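Putative regulatory protein (Streptomyces coelicolor A3, PDB 2PZ9) probably binds DNA and regulates transcription as a member of the TetR family, with a predicted helix-turn-helix motif and a helical C-terminal domain. Local coordinates at residues 93-97 against 146-150; 104-109 against 201-206. One frame throughout, in Å; residues are numbered along the deposited sequence.

Contact 1 of 2, residues 93-97 against 146-150; sequences TQLDP and KLDKL
L95 and K146 illustrate how a connecting loop can be fitted to a helix: L95 meets K146 with aliphatic carbon, chiefly its CD2 methyl. CG of L95 stands anti to the backbone N (chi1 160°), which sends CD2 onto the helix, 3.7 Å from K146 CB. The same methyl lies 4.2 Å from L150 CG, so one branch of one leucine fills the angle between two side chains a helical turn apart. K146, extended past CG, passes obliquely across the leucine, its methylenes lining the buried side while its amino group goes on to a hydrogen bond with the hydroxyl of Y103.

The solvent side is held differently. K149 bends at chi2, chi3 and chi4, and P97 CG rests 3.9 Å from K149 CG. K149 NZ donates to Q94 OE1 at 3.2 Å, tilted 17° from the carbonyl plane, and makes a weak bond to L95 O. A water accepts from K149 NZ at 2.8 Å and donates to Q94 OE1, closing a small polar ring on this side.

The loop between helices 74-92 and 100-113 is thus laid against helix 139-155, with Y103 of helix 100-113 touching T93 and L95, and L169 of helix 165-176 packing on K146 and L150.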
loop_
_atom_site.group_PDB
_atom_site.type_symbol
_atom_site.label_atom_id
_atom_site.label_comp_id
_atom_site.label_asym_id
_atom_site.label_seq_id
_atom_site.Cartn_x
_atom_site.Cartn_y
_atom_site.Cartn_z
ATOM N N THR A 93 1.052 -16.084 10.652
ATOM C CA THR A 93 -0.111 -15.183 10.668
ATOM C C THR A 93 -1.431 -15.874 10.971
ATOM O O THR A 93 -2.484 -15.423 10.525
ATOM C CB THR A 93 -0.154 -14.332 9.353
ATOM O OG1 THR A 93 0.501 -13.087 9.601
ATOM C CG2 THR A 93 -1.574 -14.063 8.802
ATOM N N GLN A 94 -1.371 -16.966 11.734
ATOM C CA GLN A 94 -2.573 -17.559 12.304
ATOM C C GLN A 94 -3.524 -16.420 12.744
ATOM O O GLN A 94 -3.161 -15.568 13.566
ATOM C CB GLN A 94 -2.172 -18.497 13.464
ATOM C CG GLN A 94 -3.242 -18.815 14.549
ATOM C CD GLN A 94 -4.287 -19.857 14.112
ATOM O OE1 GLN A 94 -5.507 -19.642 14.259
ATOM N NE2 GLN A 94 -3.815 -20.987 13.580
ATOM N N LEU A 95 -4.715 -16.376 12.151
ATOM C CA LEU A 95 -5.683 -15.359 12.531
ATOM C C LEU A 95 -6.448 -15.720 13.792
ATOM O O LEU A 95 -7.051 -16.787 13.882
ATOM C CB LEU A 95 -6.671 -15.058 11.403
ATOM C CG LEU A 95 -8.000 -14.374 11.815
ATOM C CD1 LEU A 95 -7.834 -12.976 12.433
ATOM C CD2 LEU A 95 -8.970 -14.304 10.645
ATOM N N ASP A 96 -6.419 -14.811 14.763
ATOM C CA ASP A 96 -7.243 -14.938 15.945
ATOM C C ASP A 96 -8.390 -13.930 15.903
ATOM O O ASP A 96 -8.161 -12.732 16.103
ATOM C CB ASP A 96 -6.420 -14.741 17.209
ATOM C CG ASP A 96 -7.148 -15.241 18.455
ATOM O OD1 ASP A 96 -8.396 -15.092 18.560
ATOM O OD2 ASP A 96 -6.462 -15.797 19.339
ATOM N N PRO A 97 -9.630 -14.411 15.639
ATOM C CA PRO A 97 -10.789 -13.537 15.497
ATOM C C PRO A 97 -11.163 -12.854 16.806
ATOM O O PRO A 97 -11.822 -11.813 16.794
ATOM C CB PRO A 97 -11.888 -14.492 15.054
ATOM C CG PRO A 97 -11.177 -15.665 14.523
ATOM C CD PRO A 97 -10.006 -15.813 15.409
ATOM N N LYS A 146 -10.155 -17.389 6.253
ATOM C CA LYS A 146 -10.225 -16.344 7.274
ATOM C C LYS A 146 -11.570 -15.620 7.301
ATOM O O LYS A 146 -12.036 -15.215 8.356
ATOM C CB LYS A 146 -9.088 -15.343 7.098
ATOM C CG LYS A 146 -7.733 -15.936 7.358
ATOM C CD LYS A 146 -6.673 -14.890 7.227
ATOM C CE LYS A 146 -5.327 -15.507 7.133
ATOM N NZ LYS A 146 -4.318 -14.411 7.265
ATOM N N LEU A 147 -12.188 -15.451 6.138
ATOM C CA LEU A 147 -13.508 -14.854 6.080
ATOM C C LEU A 147 -14.491 -15.786 6.757
ATOM O O LEU A 147 -15.405 -15.339 7.440
ATOM C CB LEU A 147 -13.930 -14.571 4.640
ATOM C CG LEU A 147 -13.100 -13.519 3.897
ATOM C CD1 LEU A 147 -13.414 -13.541 2.405
ATOM C CD2 LEU A 147 -13.296 -12.123 4.490
ATOM N N ASP A 148 -14.300 -17.087 6.599
ATOM C CA ASP A 148 -15.123 -18.002 7.356
ATOM C C ASP A 148 -14.880 -17.908 8.860
ATOM O O ASP A 148 -15.820 -17.919 9.635
ATOM C CB ASP A 148 -15.004 -19.418 6.819
ATOM C CG ASP A 148 -16.178 -19.775 5.939
ATOM O OD1 ASP A 148 -16.324 -19.153 4.862
ATOM O OD2 ASP A 148 -16.985 -20.644 6.348
ATOM N N LYS A 149 -13.621 -17.763 9.254
ATOM C CA LYS A 149 -13.230 -17.624 10.654
ATOM C C LYS A 149 -13.904 -16.377 11.247
ATOM O O LYS A 149 -14.431 -16.401 12.360
ATOM C CB LYS A 149 -11.697 -17.532 10.739
ATOM C CG LYS A 149 -10.996 -18.415 11.797
ATOM C CD LYS A 149 -9.782 -19.188 11.160
ATOM C CE LYS A 149 -8.448 -19.161 11.966
ATOM N NZ LYS A 149 -8.546 -19.572 13.397
ATOM N N LEU A 150 -13.932 -15.291 10.490
ATOM C CA LEU A 150 -14.633 -14.095 10.941
ATOM C C LEU A 150 -16.154 -14.277 10.962
ATOM O O LEU A 150 -16.791 -13.842 11.910
ATOM C CB LEU A 150 -14.218 -12.875 10.119
ATOM C CG LEU A 150 -12.711 -12.542 10.175
ATOM C CD1 LEU A 150 -12.220 -11.899 8.883
ATOM C CD2 LEU A 150 -12.348 -11.680 11.382
HETATM O O HOH W 1 -7.822 -19.082 16.037
#

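Contact 2 of 2, residues 104-109 against 201-206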
loop_
_atom_site.group_PDB
_atom_site.type_symbol
_atom_site.label_atom_id
_atom_site.label_comp_id
_atom_site.label_asym_id
_atom_site.label_seq_id
_atom_site.Cartn_x
_atom_site.Cartn_y
_atom_site.Cartn_z
ATOM N N ALA A 104 -3.091 -7.678 14.305
ATOM C CA ALA A 104 -2.489 -6.579 13.564
ATOM C C ALA A 104 -1.048 -6.400 13.987
ATOM O O ALA A 104 -0.206 -6.126 13.144
ATOM C CB ALA A 104 -3.272 -5.300 13.775
ATOM N N GLY A 105 -0.774 -6.560 15.285
ATOM C CA GLY A 105 0.577 -6.455 15.805
ATOM C C GLY A 105 1.416 -7.533 15.165
ATOM O O GLY A 105 2.552 -7.293 14.770
ATOM N N ILE A 106 0.836 -8.717 15.030
ATOM C CA ILE A 106 1.501 -9.842 14.382
ATOM C C ILE A 106 1.987 -9.458 12.957
ATOM O O ILE A 106 3.184 -9.568 12.657
ATOM C CB ILE A 106 0.633 -11.161 14.513
ATOM C CG1 ILE A 106 1.188 -12.052 15.622
ATOM C CG2 ILE A 106 0.555 -11.984 13.248
ATOM C CD1 ILE A 106 0.600 -11.791 17.037
ATOM N N LEU A 107 1.082 -8.945 12.117
ATOM C CA LEU A 107 1.447 -8.487 10.758
ATOM C C LEU A 107 2.433 -7.332 10.801
ATOM O O LEU A 107 3.333 -7.235 9.963
ATOM C CB LEU A 107 0.210 -8.074 9.955
ATOM C CG LEU A 107 -0.821 -9.178 9.730
ATOM C CD1 LEU A 107 -2.235 -8.678 9.405
ATOM C CD2 LEU A 107 -0.300 -10.095 8.621
ATOM N N PHE A 108 2.262 -6.450 11.776
ATOM C CA PHE A 108 3.140 -5.322 11.864
ATOM C C PHE A 108 4.562 -5.818 12.054
ATOM O O PHE A 108 5.488 -5.381 11.360
ATOM C CB PHE A 108 2.754 -4.433 13.020
ATOM C CG PHE A 108 3.706 -3.298 13.230
ATOM C CD1 PHE A 108 3.599 -2.133 12.469
ATOM C CD2 PHE A 108 4.739 -3.398 14.170
ATOM C CE1 PHE A 108 4.510 -1.083 12.659
ATOM C CE2 PHE A 108 5.642 -2.359 14.363
ATOM C CZ PHE A 108 5.532 -1.205 13.624
ATOM N N ASP A 109 4.707 -6.747 13.002
ATOM C CA ASP A 109 5.976 -7.336 13.366
ATOM C C ASP A 109 6.650 -7.965 12.181
ATOM O O ASP A 109 7.833 -7.746 11.950
ATOM C CB ASP A 109 5.730 -8.401 14.416
ATOM C CG ASP A 109 5.317 -7.819 15.751
ATOM O OD1 ASP A 109 5.556 -6.605 15.997
ATOM O OD2 ASP A 109 4.747 -8.587 16.559
ATOM N N ARG A 201 4.925 3.144 17.218
ATOM C CA ARG A 201 4.118 2.971 15.994
ATOM C C ARG A 201 3.204 1.769 16.188
ATOM O O ARG A 201 2.030 1.791 15.805
ATOM C CB ARG A 201 4.971 2.746 14.722
ATOM C CG ARG A 201 6.154 3.720 14.460
ATOM C CD ARG A 201 5.753 5.176 14.138
ATOM N NE ARG A 201 4.968 5.786 15.221
ATOM C CZ ARG A 201 5.476 6.450 16.268
ATOM N NH1 ARG A 201 6.798 6.611 16.387
ATOM N NH2 ARG A 201 4.657 6.951 17.201
ATOM N N ARG A 202 3.759 0.727 16.804
ATOM C CA ARG A 202 3.051 -0.533 16.993
ATOM C C ARG A 202 1.876 -0.317 17.925
ATOM O O ARG A 202 0.746 -0.767 17.622
ATOM C CB ARG A 202 3.983 -1.613 17.557
ATOM C CG ARG A 202 3.418 -3.030 17.462
ATOM C CD ARG A 202 4.316 -4.017 18.167
ATOM N NE ARG A 202 3.920 -5.416 17.947
ATOM C CZ ARG A 202 2.884 -6.025 18.536
ATOM N NH1 ARG A 202 2.109 -5.344 19.360
ATOM N NH2 ARG A 202 2.621 -7.306 18.293
ATOM N N ALA A 203 2.134 0.382 19.035
ATOM C CA ALA A 203 1.080 0.638 20.024
ATOM C C ALA A 203 -0.132 1.352 19.399
ATOM O O ALA A 203 -1.278 0.938 19.583
ATOM C CB ALA A 203 1.617 1.409 21.179
ATOM N N ALA A 204 0.162 2.392 18.617
ATOM C CA ALA A 204 -0.844 3.221 18.001
ATOM C C ALA A 204 -1.681 2.299 17.153
ATOM O O ALA A 204 -2.897 2.257 17.263
ATOM C CB ALA A 204 -0.188 4.306 17.142
ATOM N N LEU A 205 -1.004 1.524 16.334
ATOM C CA LEU A 205 -1.679 0.711 15.365
ATOM C C LEU A 205 -2.600 -0.314 16.043
ATOM O O LEU A 205 -3.752 -0.503 15.636
ATOM C CB LEU A 205 -0.636 0.027 14.513
ATOM C CG LEU A 205 -1.034 -1.340 14.014
ATOM C CD1 LEU A 205 -2.324 -1.323 13.197
ATOM C CD2 LEU A 205 0.117 -1.797 13.165
ATOM N N VAL A 206 -2.082 -0.960 17.084
ATOM C CA VAL A 206 -2.840 -1.943 17.789
ATOM C C VAL A 206 -4.018 -1.271 18.492
ATOM O O VAL A 206 -5.142 -1.823 18.535
ATOM C CB VAL A 206 -1.958 -2.705 18.748
ATOM C CG1 VAL A 206 -2.801 -3.496 19.722
ATOM C CG2 VAL A 206 -1.054 -3.625 17.974
#
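F108 packs against the aliphatic part of R202, F108 CD2 3.6 Å from R202 CG, with R202 CA over one face of the ring near its margin. Beyond the stem, which is extended from CG to NE, the guanidinium stands almost perpendicular to the ring (86°) and grips D109 side-on. R202 NE reaches OD1 of D109 at 2.8 Å and R202 NH2 reaches OD2 of D109 at 3.0 Å, both nearly straight and both on the syn side of their oxygens. The two acceptors lie close to the guanidinium plane, so the paired bonds fix its rotation in this salt bridge. G105 CA sits over one guanidinium face, 3.6 Å from R202 CZ.

Deeper in, L205 CD2 meets F108 CD1 at 3.6 Å, and L205 CD1 touches A104 CB at 4.1 Å. Replacing R202 with a methionine would probably leave the D109 carboxylate without its charged mate across the interface.

The helix segments run roughly antiparallel, at 146° and 9.6 Å between axes. Helix 165-176 backs the pair through I172 on A104 and I175 on L205, W179 of helix 178-181 packs on F108 and R201, and R201 forms a salt bridge with D167 of the second subunit.

Helix 100-113 joins the two contacts: contact 2 uses it directly, while the loop of contact 1 leads into it. Their centres are about 17 Å apart, yet they touch through T93, whose OG1 packs 3.8 Å from I106 CG2 and also meets the L107 side chain. Along the chain the segments alternate, 93-97, 104-109, 146-150 and 201-206, so the pairings interlock distant parts of the helical bundle. Helix 165-176 borders both, through L169 at contact 1 and through I172 and I175 at contact 2. Neither contact includes the predicted helix-turn-helix at 52-71; contact 2 reaches the second subunit through R201, and helix 139-155 packs on that subunit beside contact 1.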